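Local coordinates for protein phosphoethanolamine N-methyltransferase 1 (Haemonchus contortus, PDB 4KRG) that probably transfers a methyl group from S-adenosylmethionine to the amino group of phosphoethanolamine, the first methylation on the nematode route to phosphocholine, at residues L130-S135 against R159-E164; S163-G168 against T184-S189; A370-M375 against A393-P398. One frame throughout, in Å; residues are numbered along the deposited sequence.

The three contacts fall into two groups, far apart in a di-domain methyltransferase. Interactions 1 and 2 have centres 6 Å apart and run on from each other: S163 and E164 belong to both, the backbone of M132 is hydrogen-bonded to that of H185, and the guanidinium of R187 reaches the carbonyl of L134. Together they build much of the phosphoethanolamine site, at the end of strand 154-161 and in the loop leading to helix 189-198. Interaction 3 comes later in the chain, beyond the chain's centre, with nearest atoms about 20 Å from the other two; joining strands 372-378 and 396-397, it belongs to that region's sheet and not to the substrate pocket.

Interaction 1: residues L130-S135 against R159-E164; sequences LMMYLS and RESCSE. With OPE (phosphoric acid mono-(2-amino-ethyl) ester), chain C; SAH (S-adenosyl-L-homocysteine), chain D.
The carboxylate of E160 receives three successive backbone N-H groups from the turn L130-M132, a buried acid holding a loop by its main chain. OE2 takes two, from L130 N at 3.2 Å and from M131 N at 2.8 Å, which arrive from opposite faces of the carboxylate plane; the first lies on the syn side. OE1 is met by M132 N at 3.0 Å, from well above that plane. Turning CG anti to its own carbonyl carbon (chi1 -55°) and bending at chi2 brings the carboxylate up to these donors, which probably favour its charged form. M132 runs past E160, its CE 3.3 Å from S161 OG. That hydroxyl donates a very short bond, 2.5 Å, to O2 of phosphoethanolamine, and accepts from Q231; S161 N is buried, with no partner in the model. Y133 OH accepts from the ligand amine N at 3.1 Å, while L130 CD1 lies 3.6 Å from N7 of S-adenosylhomocysteine. Loop and strand end line the substrate and cofactor pocket of a Rossmann-like methyltransferase domain. The loop joins strand 122-126 to helix 136-149, whose V139 packs on M131; strand 154-161 pairs with strand 231-240, and Y192 of helix 189-198 touches E160.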
loop_
_atom_site.group_PDB
_atom_site.type_symbol
_atom_site.label_atom_id
_atom_site.label_comp_id
_atom_site.label_asym_id
_atom_site.label_seq_id
_atom_site.Cartn_x
_atom_site.Cartn_y
_atom_site.Cartn_z
ATOM N N LEU A 130 -0.130 12.988 -6.810
ATOM C CA LEU A 130 -0.961 13.625 -7.836
ATOM C C LEU A 130 -2.472 13.436 -7.664
ATOM O O LEU A 130 -3.233 14.396 -7.790
ATOM C CB LEU A 130 -0.536 13.189 -9.240
ATOM C CG LEU A 130 -1.297 13.869 -10.385
ATOM C CD1 LEU A 130 -1.043 15.375 -10.394
ATOM C CD2 LEU A 130 -0.935 13.252 -11.729
HETATM N N MSE A 131 -2.905 12.209 -7.381
HETATM C CA MSE A 131 -4.336 11.930 -7.219
HETATM C C MSE A 131 -4.978 12.795 -6.132
HETATM O O MSE A 131 -6.144 13.171 -6.228
HETATM C CB MSE A 131 -4.585 10.451 -6.898
HETATM C CG MSE A 131 -4.072 9.445 -7.919
HETATM SE SE MSE A 131 -4.797 9.723 -9.716
HETATM C CE MSE A 131 -3.340 10.842 -10.412
HETATM N N MSE A 132 -4.202 13.103 -5.099
HETATM C CA MSE A 132 -4.662 13.931 -3.989
HETATM C C MSE A 132 -4.983 15.357 -4.444
HETATM O O MSE A 132 -5.624 16.111 -3.713
HETATM C CB MSE A 132 -3.585 13.968 -2.908
HETATM C CG MSE A 132 -2.266 14.465 -3.454
HETATM SE SE MSE A 132 -0.700 13.925 -2.413
HETATM C CE MSE A 132 -0.824 15.247 -0.982
ATOM N N TYR A 133 -4.529 15.726 -5.643
ATOM C CA TYR A 133 -4.820 17.044 -6.208
ATOM C C TYR A 133 -5.875 16.972 -7.317
ATOM O O TYR A 133 -6.048 17.924 -8.080
ATOM C CB TYR A 133 -3.540 17.722 -6.717
ATOM C CG TYR A 133 -2.469 17.883 -5.661
ATOM C CD1 TYR A 133 -2.675 18.699 -4.557
ATOM C CD2 TYR A 133 -1.247 17.227 -5.772
ATOM C CE1 TYR A 133 -1.698 18.846 -3.585
ATOM C CE2 TYR A 133 -0.260 17.373 -4.803
ATOM C CZ TYR A 133 -0.496 18.184 -3.714
ATOM O OH TYR A 133 0.464 18.328 -2.742
ATOM N N LEU A 134 -6.576 15.844 -7.394
ATOM C CA LEU A 134 -7.678 15.661 -8.338
ATOM C C LEU A 134 -8.970 15.342 -7.586
ATOM O O LEU A 134 -8.922 14.825 -6.480
ATOM C CB LEU A 134 -7.373 14.522 -9.310
ATOM C CG LEU A 134 -6.140 14.666 -10.200
ATOM C CD1 LEU A 134 -5.974 13.455 -11.104
ATOM C CD2 LEU A 134 -6.228 15.921 -11.028
ATOM N N SER A 135 -10.125 15.642 -8.180
ATOM C CA SER A 135 -11.398 15.254 -7.573
ATOM C C SER A 135 -11.586 13.761 -7.770
ATOM O O SER A 135 -10.875 13.148 -8.563
ATOM C CB SER A 135 -12.562 16.001 -8.212
ATOM O OG SER A 135 -12.702 15.619 -9.568
ATOM N N ARG A 159 1.707 7.257 -5.818
ATOM C CA ARG A 159 2.078 7.447 -4.425
ATOM C C ARG A 159 1.271 8.621 -3.910
ATOM O O ARG A 159 1.286 9.696 -4.512
ATOM C CB ARG A 159 3.566 7.763 -4.299
ATOM C CG ARG A 159 4.004 8.038 -2.864
ATOM C CD ARG A 159 4.032 9.523 -2.520
ATOM N NE ARG A 159 4.711 9.741 -1.245
ATOM C CZ ARG A 159 6.030 9.840 -1.109
ATOM N NH1 ARG A 159 6.825 9.753 -2.170
ATOM N NH2 ARG A 159 6.555 10.029 0.092
ATOM N N GLU A 160 0.559 8.433 -2.806
ATOM C CA GLU A 160 -0.294 9.501 -2.315
ATOM C C GLU A 160 -0.172 9.696 -0.811
ATOM O O GLU A 160 0.117 8.751 -0.076
ATOM C CB GLU A 160 -1.758 9.232 -2.683
ATOM C CG GLU A 160 -2.014 9.006 -4.162
ATOM C CD GLU A 160 -1.759 10.247 -5.010
ATOM O OE1 GLU A 160 -1.840 11.373 -4.466
ATOM O OE2 GLU A 160 -1.483 10.102 -6.222
ATOM N N SER A 161 -0.383 10.928 -0.359
ATOM C CA SER A 161 -0.519 11.193 1.062
ATOM C C SER A 161 -1.900 10.708 1.449
ATOM O O SER A 161 -2.913 11.286 1.036
ATOM C CB SER A 161 -0.405 12.684 1.359
ATOM O OG SER A 161 0.863 13.169 0.979
ATOM N N CYS A 162 -1.951 9.636 2.224
ATOM C CA CYS A 162 -3.236 9.071 2.586
ATOM C C CYS A 162 -3.667 9.529 3.975
ATOM O O CYS A 162 -2.854 9.575 4.894
ATOM C CB CYS A 162 -3.198 7.543 2.476
ATOM S SG CYS A 162 -2.974 6.961 0.775
ATOM N N SER A 163 -4.939 9.907 4.092
ATOM C CA SER A 163 -5.573 10.294 5.359
ATOM C C SER A 163 -5.088 11.592 6.025
ATOM O O SER A 163 -5.850 12.231 6.747
ATOM C CB SER A 163 -5.552 9.143 6.365
ATOM O OG SER A 163 -6.387 8.091 5.934
ATOM N N GLU A 164 -3.835 11.975 5.793
ATOM C CA GLU A 164 -3.271 13.175 6.408
ATOM C C GLU A 164 -2.093 13.691 5.584
ATOM O O GLU A 164 -1.535 12.956 4.770
ATOM C CB GLU A 164 -2.789 12.858 7.821
ATOM C CG GLU A 164 -1.499 12.063 7.858
ATOM C CD GLU A 164 -1.098 11.638 9.254
ATOM O OE1 GLU A 164 -0.069 12.135 9.757
ATOM O OE2 GLU A 164 -1.807 10.799 9.848
HETATM C CA OPE C . 3.289 16.663 0.006
HETATM C CB OPE C . 3.956 17.215 -1.211
HETATM O O1 OPE C . 2.321 17.337 2.628
HETATM O O2 OPE C . 0.954 15.472 1.815
HETATM O O3 OPE C . 0.065 17.793 1.634
HETATM O O4 OPE C . 1.978 17.053 0.192
HETATM N N OPE C . 3.266 17.066 -2.465
HETATM P P OPE C . 1.300 16.922 1.594
HETATM N N SAH D . 5.790 14.603 -8.427
HETATM C CA SAH D . 6.831 15.581 -8.071
HETATM C CB SAH D . 6.132 16.876 -7.534
HETATM C CG SAH D . 5.172 16.626 -6.372
HETATM S SD SAH D . 4.168 18.055 -5.873
HETATM C C SAH D . 7.768 15.021 -7.078
HETATM O O SAH D . 7.364 14.236 -6.233
HETATM O OXT SAH D . 8.836 15.571 -6.915
HETATM C "C5'" SAH D . 2.833 18.150 -7.094
HETATM C "C4'" SAH D . 3.152 18.423 -8.460
HETATM O "O4'" SAH D . 2.047 18.007 -9.307
HETATM C "C3'" SAH D . 3.338 19.868 -8.696
HETATM O "O3'" SAH D . 4.379 20.058 -9.626
HETATM C "C2'" SAH D . 2.077 20.301 -9.282
HETATM O "O2'" SAH D . 2.261 21.425 -10.096
HETATM C "C1'" SAH D . 1.661 19.113 -10.063
HETATM N N9 SAH D . 0.185 19.062 -10.353
HETATM C C8 SAH D . -0.820 19.022 -9.469
HETATM N N7 SAH D . -1.948 18.835 -10.158
HETATM C C5 SAH D . -1.671 18.751 -11.460
HETATM C C6 SAH D . -2.452 18.566 -12.613
HETATM N N6 SAH D . -3.818 18.428 -12.540
HETATM N N1 SAH D . -1.824 18.523 -13.802
HETATM C C2 SAH D . -0.507 18.651 -13.906
HETATM N N3 SAH D . 0.265 18.832 -12.821
HETATM C C4 SAH D . -0.287 18.882 -11.595
#

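Interaction 2: residues S163-G168 against T184-S189; sequences SEPSTG and THYRFS. With OPE (phosphoric acid mono-(2-amino-ethyl) ester), chain C.
Two irregular backbones, S163-P165 and Y186-F188, meet through a single main-chain hydrogen bond, S163 N to R187 O at 2.7 Å, whose donor stands above the carbonyl plane; S163 CA also makes a CA-H...O contact with Y186 O. The side-chain contact centres on Y186, which illustrates how one aromatic ring can be steadied by packing while its hydroxyl serves a ligand. The pyrrolidine of P165 lies over one face, with CD 4.2 Å from the ring centroid and 10° off the normal, a CH-pi contact, and CG 3.6 Å from Y186 CZ. T184 CG2 packs against the opposite face, so the ring is held between the two. A chi1 of -58° swings the ring beside its own backbone N, and Y186 OH donates to phosphoethanolamine O3 at 2.5 Å; N182 also bonds this hydroxyl. S163 OG comes to the edge of the F188 ring, in its plane, 3.2 Å from CD1. The S163 side chain also lies about 3 Å from a bound sodium ion, and R336 gives OG a weak hydrogen bond besides its cation-pi pair with F188. P165 opens a type I turn closed by G168 N to P165 O, within which S166 binds the phosphate from N to O2 at 2.8 Å and from OG to O1 at 2.7 Å. Tyrosine, serine and backbone N-H form a phosphate-binding part of the phosphoethanolamine pocket; S161 also bonds the phosphate, and H176 NE2 the ligand.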
loop_
_atom_site.group_PDB
_atom_site.type_symbol
_atom_site.label_atom_id
_atom_site.label_comp_id
_atom_site.label_asym_id
_atom_site.label_seq_id
_atom_site.Cartn_x
_atom_site.Cartn_y
_atom_site.Cartn_z
ATOM N N SER A 163 -4.939 9.907 4.092
ATOM C CA SER A 163 -5.573 10.294 5.359
ATOM C C SER A 163 -5.088 11.592 6.025
ATOM O O SER A 163 -5.850 12.231 6.747
ATOM C CB SER A 163 -5.552 9.143 6.365
ATOM O OG SER A 163 -6.387 8.091 5.934
ATOM N N GLU A 164 -3.835 11.975 5.793
ATOM C CA GLU A 164 -3.271 13.175 6.408
ATOM C C GLU A 164 -2.093 13.691 5.584
ATOM O O GLU A 164 -1.535 12.956 4.770
ATOM C CB GLU A 164 -2.789 12.858 7.821
ATOM C CG GLU A 164 -1.499 12.063 7.858
ATOM C CD GLU A 164 -1.098 11.638 9.254
ATOM O OE1 GLU A 164 -0.069 12.135 9.757
ATOM O OE2 GLU A 164 -1.807 10.799 9.848
ATOM N N PRO A 165 -1.694 14.955 5.799
ATOM C CA PRO A 165 -0.556 15.437 5.013
ATOM C C PRO A 165 0.718 14.675 5.349
ATOM O O PRO A 165 0.828 14.104 6.434
ATOM C CB PRO A 165 -0.421 16.901 5.452
ATOM C CG PRO A 165 -1.767 17.266 5.988
ATOM C CD PRO A 165 -2.259 16.015 6.655
ATOM N N SER A 166 1.670 14.680 4.425
ATOM C CA SER A 166 2.938 13.994 4.626
ATOM C C SER A 166 3.573 14.396 5.942
ATOM O O SER A 166 4.140 13.565 6.645
ATOM C CB SER A 166 3.898 14.312 3.487
ATOM O OG SER A 166 4.258 15.676 3.501
ATOM N N THR A 167 3.459 15.680 6.268
ATOM C CA THR A 167 4.016 16.234 7.494
ATOM C C THR A 167 3.040 16.184 8.674
ATOM O O THR A 167 3.206 16.908 9.646
ATOM C CB THR A 167 4.493 17.687 7.286
ATOM O OG1 THR A 167 3.440 18.456 6.687
ATOM C CG2 THR A 167 5.719 17.720 6.391
ATOM N N GLY A 168 2.023 15.335 8.589
ATOM C CA GLY A 168 1.146 15.100 9.723
ATOM C C GLY A 168 0.312 16.304 10.123
ATOM O O GLY A 168 0.345 17.338 9.456
ATOM N N THR A 184 -6.213 19.976 -0.574
ATOM C CA THR A 184 -5.759 18.623 -0.863
ATOM C C THR A 184 -6.750 17.546 -0.405
ATOM O O THR A 184 -7.380 17.671 0.647
ATOM C CB THR A 184 -4.389 18.382 -0.216
ATOM O OG1 THR A 184 -3.527 19.485 -0.525
ATOM C CG2 THR A 184 -3.773 17.097 -0.718
ATOM N N HIS A 185 -6.895 16.502 -1.218
ATOM C CA HIS A 185 -7.717 15.348 -0.878
ATOM C C HIS A 185 -6.850 14.272 -0.242
ATOM O O HIS A 185 -6.113 13.576 -0.938
ATOM C CB HIS A 185 -8.353 14.757 -2.135
ATOM C CG HIS A 185 -9.379 15.640 -2.784
ATOM N ND1 HIS A 185 -10.696 15.658 -2.396
ATOM C CD2 HIS A 185 -9.273 16.512 -3.818
ATOM C CE1 HIS A 185 -11.366 16.511 -3.152
ATOM N NE2 HIS A 185 -10.528 17.042 -4.021
ATOM N N TYR A 186 -6.934 14.131 1.076
ATOM C CA TYR A 186 -6.199 13.076 1.773
ATOM C C TYR A 186 -7.100 11.866 1.966
ATOM O O TYR A 186 -7.797 11.748 2.973
ATOM C CB TYR A 186 -5.665 13.589 3.113
ATOM C CG TYR A 186 -4.757 14.781 2.958
ATOM C CD1 TYR A 186 -3.474 14.635 2.459
ATOM C CD2 TYR A 186 -5.191 16.055 3.294
ATOM C CE1 TYR A 186 -2.642 15.725 2.301
ATOM C CE2 TYR A 186 -4.364 17.151 3.146
ATOM C CZ TYR A 186 -3.094 16.978 2.651
ATOM O OH TYR A 186 -2.269 18.060 2.494
ATOM N N ARG A 187 -7.091 10.971 0.985
ATOM C CA ARG A 187 -7.996 9.826 0.982
ATOM C C ARG A 187 -7.439 8.680 1.815
ATOM O O ARG A 187 -6.256 8.665 2.137
ATOM C CB ARG A 187 -8.243 9.355 -0.452
ATOM C CG ARG A 187 -8.807 10.441 -1.364
ATOM C CD ARG A 187 -9.189 9.903 -2.724
ATOM N NE ARG A 187 -9.851 10.925 -3.532
ATOM C CZ ARG A 187 -9.221 11.755 -4.354
ATOM N NH1 ARG A 187 -7.911 11.682 -4.487
ATOM N NH2 ARG A 187 -9.906 12.660 -5.039
ATOM N N PHE A 188 -8.292 7.724 2.165
ATOM C CA PHE A 188 -7.833 6.513 2.833
ATOM C C PHE A 188 -7.095 5.630 1.835
ATOM O O PHE A 188 -7.521 5.503 0.689
ATOM C CB PHE A 188 -9.018 5.723 3.379
ATOM C CG PHE A 188 -9.944 6.523 4.239
ATOM C CD1 PHE A 188 -9.458 7.503 5.090
ATOM C CD2 PHE A 188 -11.304 6.281 4.203
ATOM C CE1 PHE A 188 -10.323 8.235 5.889
ATOM C CE2 PHE A 188 -12.174 7.002 5.000
ATOM C CZ PHE A 188 -11.682 7.982 5.843
ATOM N N SER A 189 -5.999 5.016 2.280
ATOM C CA SER A 189 -5.192 4.129 1.438
ATOM C C SER A 189 -6.020 3.019 0.814
ATOM O O SER A 189 -5.783 2.621 -0.324
ATOM C CB SER A 189 -4.072 3.501 2.259
ATOM O OG SER A 189 -4.585 2.957 3.459
HETATM C CA OPE C . 3.289 16.663 0.006
HETATM C CB OPE C . 3.956 17.215 -1.211
HETATM O O1 OPE C . 2.321 17.337 2.628
HETATM O O2 OPE C . 0.954 15.472 1.815
HETATM O O3 OPE C . 0.065 17.793 1.634
HETATM O O4 OPE C . 1.978 17.053 0.192
HETATM N N OPE C . 3.266 17.066 -2.465
HETATM P P OPE C . 1.300 16.922 1.594
#

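Interaction 3: residues A370-M375 against A393-P398. With BOG (octyl beta-D-glucopyranoside), chain E.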
loop_
_atom_site.group_PDB
_atom_site.type_symbol
_atom_site.label_atom_id
_atom_site.label_comp_id
_atom_site.label_asym_id
_atom_site.label_seq_id
_atom_site.Cartn_x
_atom_site.Cartn_y
_atom_site.Cartn_z
ATOM N N ALA A 370 15.099 -11.144 0.168
ATOM C CA ALA A 370 14.854 -11.108 1.602
ATOM C C ALA A 370 14.998 -12.492 2.206
ATOM O O ALA A 370 14.631 -13.494 1.598
ATOM C CB ALA A 370 13.470 -10.568 1.887
ATOM N N SER A 371 15.539 -12.536 3.419
ATOM C CA SER A 371 15.535 -13.751 4.214
ATOM C C SER A 371 15.110 -13.382 5.634
ATOM O O SER A 371 15.927 -12.967 6.453
ATOM C CB SER A 371 16.908 -14.414 4.195
ATOM O OG SER A 371 17.205 -14.921 2.902
ATOM N N PHE A 372 13.817 -13.508 5.916
ATOM C CA PHE A 372 13.298 -13.166 7.234
ATOM C C PHE A 372 13.775 -14.175 8.263
ATOM O O PHE A 372 14.213 -15.264 7.903
ATOM C CB PHE A 372 11.777 -13.125 7.214
ATOM C CG PHE A 372 11.214 -11.991 6.414
ATOM C CD1 PHE A 372 10.854 -10.805 7.034
ATOM C CD2 PHE A 372 11.043 -12.105 5.044
ATOM C CE1 PHE A 372 10.331 -9.753 6.303
ATOM C CE2 PHE A 372 10.522 -11.055 4.308
ATOM C CZ PHE A 372 10.166 -9.879 4.941
ATOM N N ASP A 373 13.679 -13.820 9.542
ATOM C CA ASP A 373 14.224 -14.662 10.611
ATOM C C ASP A 373 13.248 -15.692 11.181
ATOM O O ASP A 373 13.664 -16.675 11.790
ATOM C CB ASP A 373 14.795 -13.793 11.737
ATOM C CG ASP A 373 16.037 -13.025 11.306
ATOM O OD1 ASP A 373 17.106 -13.661 11.149
ATOM O OD2 ASP A 373 15.947 -11.790 11.126
ATOM N N CYS A 374 11.954 -15.455 10.977
ATOM C CA CYS A 374 10.900 -16.328 11.477
ATOM C C CYS A 374 9.566 -15.922 10.857
ATOM O O CYS A 374 9.453 -14.847 10.263
ATOM C CB CYS A 374 10.804 -16.222 12.997
ATOM S SG CYS A 374 10.312 -14.583 13.554
HETATM N N MSE A 375 8.561 -16.784 10.994
HETATM C CA MSE A 375 7.203 -16.458 10.569
HETATM C C MSE A 375 6.213 -16.639 11.710
HETATM O O MSE A 375 6.268 -17.631 12.422
HETATM C CB MSE A 375 6.773 -17.334 9.395
HETATM C CG MSE A 375 5.267 -17.346 9.184
HETATM SE SE MSE A 375 4.726 -18.018 7.432
HETATM C CE MSE A 375 5.037 -19.934 7.769
ATOM N N ALA A 393 9.727 -20.682 2.156
ATOM C CA ALA A 393 11.148 -20.911 2.424
ATOM C C ALA A 393 12.075 -20.030 1.586
ATOM O O ALA A 393 13.183 -19.711 2.007
ATOM C CB ALA A 393 11.489 -22.366 2.208
ATOM N N SER A 394 11.625 -19.638 0.399
ATOM C CA SER A 394 12.458 -18.828 -0.481
ATOM C C SER A 394 12.676 -17.416 0.067
ATOM O O SER A 394 13.535 -16.686 -0.431
ATOM C CB SER A 394 11.874 -18.769 -1.896
ATOM O OG SER A 394 10.618 -18.120 -1.897
ATOM N N ILE A 395 11.905 -17.036 1.087
ATOM C CA ILE A 395 12.132 -15.765 1.781
ATOM C C ILE A 395 12.469 -15.948 3.261
ATOM O O ILE A 395 12.459 -14.978 4.018
ATOM C CB ILE A 395 10.947 -14.775 1.642
ATOM C CG1 ILE A 395 9.703 -15.303 2.352
ATOM C CG2 ILE A 395 10.645 -14.478 0.187
ATOM C CD1 ILE A 395 8.562 -14.294 2.387
HETATM N N MSE A 396 12.773 -17.182 3.667
HETATM C CA MSE A 396 13.176 -17.484 5.053
HETATM C C MSE A 396 14.648 -17.851 5.153
HETATM O O MSE A 396 15.186 -18.517 4.264
HETATM C CB MSE A 396 12.381 -18.668 5.612
HETATM C CG MSE A 396 10.943 -18.405 5.905
HETATM SE SE MSE A 396 10.667 -17.098 7.336
HETATM C CE MSE A 396 9.647 -15.847 6.266
ATOM N N LYS A 397 15.299 -17.457 6.245
ATOM C CA LYS A 397 16.659 -17.919 6.495
ATOM C C LYS A 397 16.636 -19.430 6.717
ATOM O O LYS A 397 15.581 -19.995 7.000
ATOM C CB LYS A 397 17.277 -17.196 7.691
ATOM C CG LYS A 397 17.505 -15.721 7.441
ATOM C CD LYS A 397 18.658 -15.161 8.256
ATOM C CE LYS A 397 18.622 -13.640 8.257
ATOM N NZ LYS A 397 19.486 -13.075 9.328
ATOM N N PRO A 398 17.790 -20.098 6.554
ATOM C CA PRO A 398 17.816 -21.524 6.890
ATOM C C PRO A 398 17.393 -21.730 8.336
ATOM O O PRO A 398 17.827 -20.965 9.198
ATOM C CB PRO A 398 19.296 -21.893 6.728
ATOM C CG PRO A 398 19.807 -20.931 5.705
ATOM C CD PRO A 398 19.057 -19.645 5.953
HETATM C C1 BOG E . 16.351 -9.366 6.053
HETATM O O1 BOG E . 15.464 -8.524 5.413
HETATM C C2 BOG E . 17.655 -9.467 5.286
HETATM O O2 BOG E . 17.396 -10.075 4.030
HETATM C C3 BOG E . 18.643 -10.287 6.043
HETATM O O3 BOG E . 19.908 -10.318 5.325
HETATM C C4 BOG E . 18.854 -9.760 7.426
HETATM O O4 BOG E . 19.754 -10.612 8.162
HETATM C C5 BOG E . 17.532 -9.666 8.173
HETATM O O5 BOG E . 16.575 -8.840 7.421
HETATM C C6 BOG E . 17.721 -9.063 9.494
HETATM O O6 BOG E . 17.005 -9.824 10.414
HETATM C "C1'" BOG E . 14.105 -8.921 5.590
HETATM C "C2'" BOG E . 13.219 -7.931 4.789
HETATM C "C3'" BOG E . 13.456 -6.489 5.208
HETATM C "C4'" BOG E . 12.414 -5.738 5.762
HETATM C "C5'" BOG E . 12.759 -4.648 6.815
HETATM C "C6'" BOG E . 11.554 -3.788 7.220
HETATM C "C7'" BOG E . 10.795 -4.325 8.458
HETATM C "C8'" BOG E . 10.999 -3.452 9.649
HETATM O O HOH W 1 14.774 -14.049 -1.090
#
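Backbone hydrogen bonds set the pairing of A370-M375 with A393-P398, in which F372 and M396 form a parallel bridge. F372 N donates to I395 O at 2.8 Å, and K397 N returns a bond to F372 O at 3.0 Å. Water 1 prolongs the link by donating to both A370 O and S394 O.

The apolar contacts lie on the side of the bridge occupied by F372 and M396. Bends at chi2 and chi3 fold the side chain of selenomethionine M396 back, bringing its CE to 3.6 Å from F372 CB, and its selenium nears the C374 carbonyl group and M375 CB. F372 CD2 lies 4.2 Å from I395 CD1, and one face of the ring receives the first carbons of an octyl glucoside tail, C1' lying over the ring centre. Y299 and W365 also meet this ring. Its edge, in plane, faces a polar atom, the carbonyl oxygen of I395, with CD2 3.4 Å from O.

Charged and sugar contacts gather round K397, D373 and S371. The lysine chain, extended beyond CG, passes S371 CB and lies beside the D373 side chain with both ends directed alike, forming a salt bridge between NZ and D373 OD1 at 3.1 Å. The same NZ donates to O4 of the glucoside at 2.7 Å, and S371 N to its O2 at 3.1 Å; D373 OD2 accepts from the backbone of T297. The glucoside, a detergent rather than a known ligand of the enzyme, thus settles with its sugar at polar groups and its tail on an aromatic face. Strand 372-378 continues between its parallel neighbours 297-302 and 400-408, consistent with a second, Rossmann-like domain of a di-domain methyltransferase.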